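Local coordinates for protein probable TonB-dependent receptor (Pseudomonas aeruginosa, PDB 4K3F) that probably binds methionine in the periplasm as a substrate-binding lipoprotein of the NlpA family, for delivery to an uptake system, at residues T10-A15 against Y174-K179; N19-L24 against V30-K35. One frame throughout, in Å; residues are numbered along the deposited sequence. Where two conformers were deposited one is given.

Contact 1: residues T10-A15 against Y174-K179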
ATOM      1  N   THR A  10      -7.268  -6.297  -0.446  1.00 14.22           N
ATOM      2  CA  THR A  10      -6.608  -6.535  -1.738  1.00 14.35           C
ATOM      3  C   THR A  10      -5.983  -7.946  -1.669  1.00 14.80           C
ATOM      4  O   THR A  10      -5.753  -8.535  -0.598  1.00 14.45           O
ATOM      5  CB  THR A  10      -5.532  -5.459  -2.078  1.00 16.46           C
ATOM      6  OG1 THR A  10      -4.825  -5.120  -0.867  1.00 15.17           O
ATOM      7  CG2 THR A  10      -6.213  -4.194  -2.598  1.00 14.61           C
ATOM      8  N   PRO A  11      -5.777  -8.566  -2.826  1.00 14.47           N
ATOM      9  CA  PRO A  11      -5.493 -10.007  -2.771  1.00 16.18           C
ATOM     10  C   PRO A  11      -4.139 -10.374  -2.175  1.00 18.48           C
ATOM     11  O   PRO A  11      -4.050 -11.362  -1.455  1.00 18.35           O
ATOM     12  CB  PRO A  11      -5.512 -10.412  -4.254  1.00 19.54           C
ATOM     13  CG  PRO A  11      -6.376  -9.410  -4.897  1.00 19.82           C
ATOM     14  CD  PRO A  11      -6.055  -8.128  -4.201  1.00 19.38           C
ATOM     15  N   VAL A  12      -3.111  -9.565  -2.440  1.00 15.83           N
ATOM     16  CA  VAL A  12      -1.747  -9.903  -2.028  1.00 16.30           C
ATOM     17  C   VAL A  12      -1.054  -8.634  -1.555  1.00 14.77           C
ATOM     18  O   VAL A  12      -0.965  -7.681  -2.311  1.00 16.09           O
ATOM     19  CB  VAL A  12      -0.898 -10.538  -3.178  1.00 16.24           C
ATOM     20  CG1 VAL A  12       0.497 -10.902  -2.695  1.00 18.44           C
ATOM     21  CG2 VAL A  12      -1.563 -11.763  -3.779  1.00 19.70           C
ATOM     22  N   PRO A  13      -0.545  -8.618  -0.319  1.00 13.92           N
ATOM     23  CA  PRO A  13      -0.520  -9.668   0.691  1.00 13.54           C
ATOM     24  C   PRO A  13      -1.758  -9.793   1.555  1.00 15.78           C
ATOM     25  O   PRO A  13      -1.875 -10.773   2.293  1.00 15.70           O
ATOM     26  CB  PRO A  13       0.668  -9.250   1.571  1.00 15.14           C
ATOM     27  CG  PRO A  13       0.603  -7.771   1.554  1.00 16.95           C
ATOM     28  CD  PRO A  13       0.284  -7.458   0.102  1.00 14.09           C
ATOM     29  N   HIS A  14      -2.679  -8.819   1.478  1.00 13.08           N
ATOM     30  CA  HIS A  14      -3.666  -8.652   2.538  1.00 13.15           C
ATOM     31  C   HIS A  14      -4.599  -9.834   2.723  1.00 13.66           C
ATOM     32  O   HIS A  14      -4.778 -10.321   3.828  1.00 13.95           O
ATOM     33  CB  HIS A  14      -4.456  -7.350   2.329  1.00 14.40           C
ATOM     34  CG  HIS A  14      -3.570  -6.168   2.126  1.00 15.35           C
ATOM     35  ND1 HIS A  14      -2.806  -5.994   0.990  1.00 15.07           N
ATOM     36  CD2 HIS A  14      -3.265  -5.143   2.948  1.00 14.10           C
ATOM     37  CE1 HIS A  14      -2.086  -4.892   1.119  1.00 16.44           C
ATOM     38  NE2 HIS A  14      -2.349  -4.353   2.297  1.00 15.11           N
ATOM     39  N   ALA A  15      -5.188 -10.317   1.640  1.00 14.39           N
ATOM     40  CA  ALA A  15      -6.131 -11.431   1.758  1.00 14.71           C
ATOM     41  C   ALA A  15      -5.402 -12.739   2.117  1.00 15.05           C
ATOM     42  O   ALA A  15      -5.941 -13.598   2.818  1.00 16.78           O
ATOM     43  CB  ALA A  15      -6.967 -11.576   0.489  1.00 15.76           C
ATOM     44  N   TYR A 174       0.394  -4.419  -5.829  1.00 14.24           N
ATOM     45  CA  TYR A 174       0.222  -4.588  -7.243  1.00 15.78           C
ATOM     46  C   TYR A 174       1.475  -5.186  -7.915  1.00 16.26           C
ATOM     47  O   TYR A 174       1.349  -6.021  -8.793  1.00 17.37           O
ATOM     48  CB  TYR A 174      -0.188  -3.290  -7.930  1.00 17.17           C
ATOM     49  CG  TYR A 174      -1.583  -2.833  -7.568  1.00 14.68           C
ATOM     50  CD1 TYR A 174      -2.672  -3.695  -7.673  1.00 17.27           C
ATOM     51  CD2 TYR A 174      -1.813  -1.558  -7.122  1.00 15.50           C
ATOM     52  CE1 TYR A 174      -3.948  -3.310  -7.345  1.00 16.19           C
ATOM     53  CE2 TYR A 174      -3.084  -1.125  -6.803  1.00 15.32           C
ATOM     54  CZ  TYR A 174      -4.159  -1.996  -6.865  1.00 13.55           C
ATOM     55  OH  TYR A 174      -5.423  -1.551  -6.570  1.00 18.08           O
ATOM     56  N   ALA A 175       2.661  -4.774  -7.486  1.00 16.25           N
ATOM     57  CA  ALA A 175       3.886  -5.357  -8.003  1.00 16.85           C
ATOM     58  C   ALA A 175       3.968  -6.887  -7.794  1.00 16.89           C
ATOM     59  O   ALA A 175       4.317  -7.613  -8.709  1.00 18.68           O
ATOM     60  CB  ALA A 175       5.072  -4.669  -7.387  1.00 17.18           C
ATOM     61  N   LEU A 176       3.631  -7.343  -6.587  1.00 17.96           N
ATOM     62  CA  LEU A 176       3.669  -8.753  -6.228  1.00 17.20           C
ATOM     63  C   LEU A 176       2.633  -9.505  -7.049  1.00 21.03           C
ATOM     64  O   LEU A 176       2.895 -10.588  -7.487  1.00 19.72           O
ATOM     65  CB  LEU A 176       3.403  -8.928  -4.741  1.00 17.38           C
ATOM     66  CG  LEU A 176       4.489  -8.462  -3.770  1.00 20.01           C
ATOM     67  CD1 LEU A 176       4.015  -8.569  -2.329  1.00 19.24           C
ATOM     68  CD2 LEU A 176       5.766  -9.253  -3.982  1.00 22.90           C
ATOM     69  N   GLU A 177       1.441  -8.951  -7.287  1.00 18.22           N
ATOM     70  CA  GLU A 177       0.480  -9.675  -8.168  1.00 23.15           C
ATOM     71  C   GLU A 177       0.976  -9.811  -9.595  1.00 23.11           C
ATOM     72  O   GLU A 177       0.632 -10.761 -10.307  1.00 25.05           O
ATOM     73  CB  GLU A 177      -0.887  -9.002  -8.193  1.00 21.27           C
ATOM     74  CG  GLU A 177      -1.653  -9.103  -6.908  1.00 24.64           C
ATOM     75  CD  GLU A 177      -3.080  -8.664  -7.128  1.00 32.33           C
ATOM     76  OE1 GLU A 177      -3.856  -9.472  -7.681  1.00 40.19           O
ATOM     77  OE2 GLU A 177      -3.412  -7.501  -6.816  1.00 23.93           O
ATOM     78  N   ALA A 178       1.773  -8.846 -10.020  1.00 21.67           N
ATOM     79  CA  ALA A 178       2.378  -8.847 -11.343  1.00 19.59           C
ATOM     80  C   ALA A 178       3.668  -9.702 -11.437  1.00 21.06           C
ATOM     81  O   ALA A 178       4.324  -9.683 -12.469  1.00 21.98           O
ATOM     82  CB  ALA A 178       2.683  -7.409 -11.765  1.00 20.84           C
ATOM     83  N   LYS A 179       4.034 -10.381 -10.343  1.00 21.18           N
ATOM     84  CA  LYS A 179       5.267 -11.191 -10.233  1.00 25.76           C
ATOM     85  C   LYS A 179       6.539 -10.370 -10.310  1.00 25.66           C
ATOM     86  O   LYS A 179       7.577 -10.895 -10.673  1.00 30.18           O
ATOM     87  CB  LYS A 179       5.302 -12.323 -11.285  1.00 31.43           C
ATOM     88  CG  LYS A 179       4.055 -13.191 -11.311  1.00 39.84           C
ATOM     89  CD  LYS A 179       3.683 -13.665  -9.912  1.00 50.24           C
ATOM     90  CE  LYS A 179       2.672 -14.796  -9.945  1.00 74.71           C
ATOM     91  NZ  LYS A 179       3.283 -16.068 -10.431  1.00 87.17           N
TER
HETATM   92  O   HOH W   1      -2.799  -6.916  -4.195  1.00 19.78           O
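P11 and V12 meet L176 and E177 across the two lobes of a periplasmic binding protein fold, in a small surface contact that lies beside the ligand cleft. The first turn of helix 11-26, in one lobe, faces the last turn of helix 172-177, in the other, and no hydrogen bond joins the segments directly. Apolar packing comes from V12, whose CG1, anti to the backbone N (chi1 -179°), leans toward the opposing helix and lies 4.1 Å from L176 CB, the two side chains crossing at about a right angle. V12 and E177 slide past each other in opposite directions, V12 CB lying 4.1 Å from E177 CG. Beyond CG the glutamate is extended, which brings its carboxylate up against the CB-CG-CD side of the P11 ring, with OE1 3.8 Å from P11 CG. A cis peptide bond joins V12 to P13, and A15 N bonds back to T10 O (2.9 Å) in a wide pi-type turn that includes the pocket residue H14. The opposing helix closes with a Schellman motif at K179. One water bridges the lobes, 2.7 Å from V12 O and 2.8 Å from E177 OE2.

Contact 2: residues N19-L24 against V30-K35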
ATOM      1  N   ASN A  19      -6.286 -14.991   5.325  1.00 14.96           N
ATOM      2  CA  ASN A  19      -6.574 -16.432   5.235  1.00 16.24           C
ATOM      3  C   ASN A  19      -5.797 -17.248   6.315  1.00 16.78           C
ATOM      4  O   ASN A  19      -6.306 -18.220   6.858  1.00 16.42           O
ATOM      5  CB  ASN A  19      -6.199 -16.988   3.857  1.00 17.27           C
ATOM      6  CG  ASN A  19      -7.155 -16.560   2.750  1.00 23.26           C
ATOM      7  OD1 ASN A  19      -8.335 -16.448   2.956  1.00 28.56           O
ATOM      8  ND2 ASN A  19      -6.615 -16.401   1.545  1.00 33.84           N
ATOM      9  N   VAL A  20      -4.588 -16.792   6.620  1.00 15.57           N
ATOM     10  CA  VAL A  20      -3.734 -17.470   7.613  1.00 17.85           C
ATOM     11  C   VAL A  20      -4.210 -17.157   9.031  1.00 15.98           C
ATOM     12  O   VAL A  20      -4.061 -17.999   9.899  1.00 17.76           O
ATOM     13  CB  VAL A  20      -2.261 -17.087   7.350  1.00 19.90           C
ATOM     14  CG1 VAL A  20      -1.318 -17.562   8.428  1.00 19.94           C
ATOM     15  CG2 VAL A  20      -1.860 -17.653   5.986  1.00 19.23           C
ATOM     16  N   VAL A  21      -4.798 -15.964   9.254  1.00 15.99           N
ATOM     17  CA  VAL A  21      -5.279 -15.625  10.619  1.00 15.94           C
ATOM     18  C   VAL A  21      -6.633 -16.250  10.861  1.00 17.18           C
ATOM     19  O   VAL A  21      -7.012 -16.437  12.017  1.00 18.64           O
ATOM     20  CB  VAL A  21      -5.378 -14.116  11.020  1.00 24.12           C
ATOM     21  CG1 VAL A  21      -4.036 -13.464  11.109  1.00 34.95           C
ATOM     22  CG2 VAL A  21      -6.307 -13.327  10.148  1.00 25.28           C
ATOM     23  N   LYS A  22      -7.362 -16.566   9.796  1.00 17.33           N
ATOM     24  CA  LYS A  22      -8.773 -16.956   9.955  1.00 17.88           C
ATOM     25  C   LYS A  22      -8.976 -18.138  10.904  1.00 18.61           C
ATOM     26  O   LYS A  22      -9.815 -18.090  11.765  1.00 19.12           O
ATOM     27  CB  LYS A  22      -9.439 -17.204   8.579  1.00 19.50           C
ATOM     28  CG  LYS A  22     -10.836 -17.783   8.656  1.00 20.90           C
ATOM     29  CD  LYS A  22     -11.604 -17.588   7.343  1.00 21.53           C
ATOM     30  CE  LYS A  22     -12.978 -18.246   7.483  1.00 21.45           C
ATOM     31  NZ  LYS A  22     -13.881 -17.906   6.355  1.00 20.72           N
ATOM     32  N   PRO A  23      -8.168 -19.203  10.795  1.00 18.80           N
ATOM     33  CA  PRO A  23      -8.350 -20.298  11.781  1.00 19.26           C
ATOM     34  C   PRO A  23      -8.085 -19.926  13.229  1.00 20.62           C
ATOM     35  O   PRO A  23      -8.772 -20.442  14.104  1.00 21.71           O
ATOM     36  CB  PRO A  23      -7.362 -21.350  11.318  1.00 21.55           C
ATOM     37  CG  PRO A  23      -7.242 -21.103   9.844  1.00 24.08           C
ATOM     38  CD  PRO A  23      -7.280 -19.616   9.681  1.00 20.51           C
ATOM     39  N   LEU A  24      -7.100 -19.065  13.470  1.00 23.14           N
ATOM     40  CA  LEU A  24      -6.813 -18.572  14.817  1.00 24.03           C
ATOM     41  C   LEU A  24      -8.028 -17.866  15.408  1.00 24.29           C
ATOM     42  O   LEU A  24      -8.366 -18.062  16.585  1.00 23.92           O
ATOM     43  CB  LEU A  24      -5.616 -17.596  14.835  1.00 26.42           C
ATOM     44  CG  LEU A  24      -4.239 -18.171  14.529  1.00 27.04           C
ATOM     45  CD1 LEU A  24      -3.197 -17.059  14.533  1.00 26.32           C
ATOM     46  CD2 LEU A  24      -3.913 -19.294  15.521  1.00 29.02           C
ATOM     47  N   VAL A  30     -14.629 -16.173  16.492  1.00 17.19           N
ATOM     48  CA  VAL A  30     -14.826 -15.162  15.465  1.00 19.60           C
ATOM     49  C   VAL A  30     -14.744 -15.789  14.109  1.00 19.40           C
ATOM     50  O   VAL A  30     -13.769 -16.468  13.810  1.00 18.70           O
ATOM     51  CB  VAL A  30     -13.780 -14.021  15.544  1.00 17.72           C
ATOM     52  CG1 VAL A  30     -13.902 -13.112  14.320  1.00 18.35           C
ATOM     53  CG2 VAL A  30     -13.958 -13.258  16.834  1.00 20.42           C
ATOM     54  N   ASP A  31     -15.769 -15.548  13.298  1.00 16.56           N
ATOM     55  CA  ASP A  31     -15.866 -16.109  11.946  1.00 19.19           C
ATOM     56  C   ASP A  31     -15.509 -15.043  10.935  1.00 17.38           C
ATOM     57  O   ASP A  31     -16.339 -14.215  10.545  1.00 17.78           O
ATOM     58  CB  ASP A  31     -17.265 -16.658  11.686  1.00 21.51           C
ATOM     59  CG  ASP A  31     -17.413 -17.253  10.309  1.00 25.46           C
ATOM     60  OD1 ASP A  31     -16.403 -17.604   9.659  1.00 24.40           O
ATOM     61  OD2 ASP A  31     -18.568 -17.391   9.869  1.00 30.24           O
ATOM     62  N   LEU A  32     -14.233 -15.024  10.580  1.00 16.70           N
ATOM     63  CA  LEU A  32     -13.694 -14.025   9.656  1.00 16.49           C
ATOM     64  C   LEU A  32     -14.062 -14.347   8.221  1.00 17.29           C
ATOM     65  O   LEU A  32     -13.730 -15.423   7.738  1.00 20.68           O
ATOM     66  CB  LEU A  32     -12.183 -13.966   9.754  1.00 17.04           C
ATOM     67  CG  LEU A  32     -11.471 -12.878   8.952  1.00 17.95           C
ATOM     68  CD1 LEU A  32     -11.885 -11.485   9.431  1.00 19.43           C
ATOM     69  CD2 LEU A  32      -9.974 -13.027   9.115  1.00 19.35           C
ATOM     70  N   LYS A  33     -14.747 -13.416   7.551  1.00 18.00           N
ATOM     71  CA  LYS A  33     -15.214 -13.581   6.168  1.00 17.46           C
ATOM     72  C   LYS A  33     -14.544 -12.537   5.305  1.00 19.68           C
ATOM     73  O   LYS A  33     -14.778 -11.306   5.466  1.00 21.04           O
ATOM     74  CB  LYS A  33     -16.738 -13.446   6.111  1.00 21.41           C
ATOM     75  CG  LYS A  33     -17.462 -14.474   6.990  1.00 26.65           C
ATOM     76  CD  LYS A  33     -18.966 -14.215   6.994  1.00 34.13           C
ATOM     77  CE  LYS A  33     -19.684 -15.012   8.054  1.00 39.40           C
ATOM     78  NZ  LYS A  33     -20.892 -14.290   8.539  1.00 41.30           N
ATOM     79  N   ILE A  34     -13.714 -13.006   4.386  1.00 18.23           N
ATOM     80  CA  ILE A  34     -12.802 -12.142   3.640  1.00 18.09           C
ATOM     81  C   ILE A  34     -13.390 -11.955   2.242  1.00 16.39           C
ATOM     82  O   ILE A  34     -13.820 -12.938   1.600  1.00 17.96           O
ATOM     83  CB  ILE A  34     -11.425 -12.826   3.491  1.00 18.39           C
ATOM     84  CG1 ILE A  34     -10.792 -13.092   4.860  1.00 20.55           C
ATOM     85  CG2 ILE A  34     -10.491 -12.016   2.616  1.00 18.35           C
ATOM     86  CD1 ILE A  34      -9.778 -14.216   4.809  1.00 24.95           C
ATOM     87  N   LYS A  35     -13.428 -10.702   1.800  1.00 15.48           N
ATOM     88  CA  LYS A  35     -13.922 -10.360   0.468  0.50 16.84           C
ATOM     89  C   LYS A  35     -12.820  -9.635  -0.274  1.00 15.96           C
ATOM     90  O   LYS A  35     -12.367  -8.567   0.165  1.00 15.72           O
ATOM     91  CB  LYS A  35     -15.183  -9.506   0.600  0.50 21.71           C
ATOM     92  CG  LYS A  35     -16.451 -10.310   0.954  0.50 26.14           C
ATOM     93  CD  LYS A  35     -16.394 -10.917   2.351  0.50 32.60           C
ATOM     94  CE  LYS A  35     -17.754 -11.315   2.875  0.50 28.04           C
ATOM     95  NZ  LYS A  35     -18.379 -12.350   2.012  0.50 31.19           N
TER
HETATM   96  O   HOH W   2     -12.509 -17.232  11.655  1.00 19.70           O
HETATM   97  O   HOH W   3     -16.433 -18.748   7.231  1.00 26.09           O
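The helical segment 19-24 and the strand 30-35 run nearly antiparallel, at 162° between their directions and 7.9 Å apart at closest approach, as the helix and second strand of a beta-alpha-beta unit. K22 carries much of the contact: its CG is anti to the backbone N (chi1 172°) and its chain is extended, laying the methylenes over the L32 carbonyl. NZ gives L32 O a weak hydrogen bond of 2.8 Å. The D31 carboxylate lies alongside, too distant for a salt bridge, but one water accepts from K22 NZ and donates to D31 OD1. A second water ties the backbones together, donating to K22 O and V30 O while accepting from L32 N. On the inner side V21 CG2 packs on L32 CD2 at 3.8 Å. Near the other end the fit is tight, N19 OD1 coming within 3.2 Å of I34 CD1. The strand is bound by its backbone to strand 3-9, forming an edge of the sheet, while L215 of helix 210-218 touches both V21 and L32, and I224 of helix 222-232 covers V21 further.

Overall arrangement
The two contacts illustrate how one helix can serve two interfaces. Helix 11-26 presents its first turn to the other lobe in contact 1 and a later turn to strand 30-36 in contact 2; the contact centres are 18 Å apart, yet the segments touch where A15 CB packs 4.1 Å from I34 CG2. Contact 1 borders the pocket: H14 touches the bound selenomethionine and is hydrogen-bonded to N198, another pocket residue, while the L176 side chain lies about 8 Å from the ligand. Contact 2 is peripheral, its centre about 21 Å from the centre of the chain, against about 10 Å for that of contact 1, and is internal to one lobe, whereas contact 1 spans two.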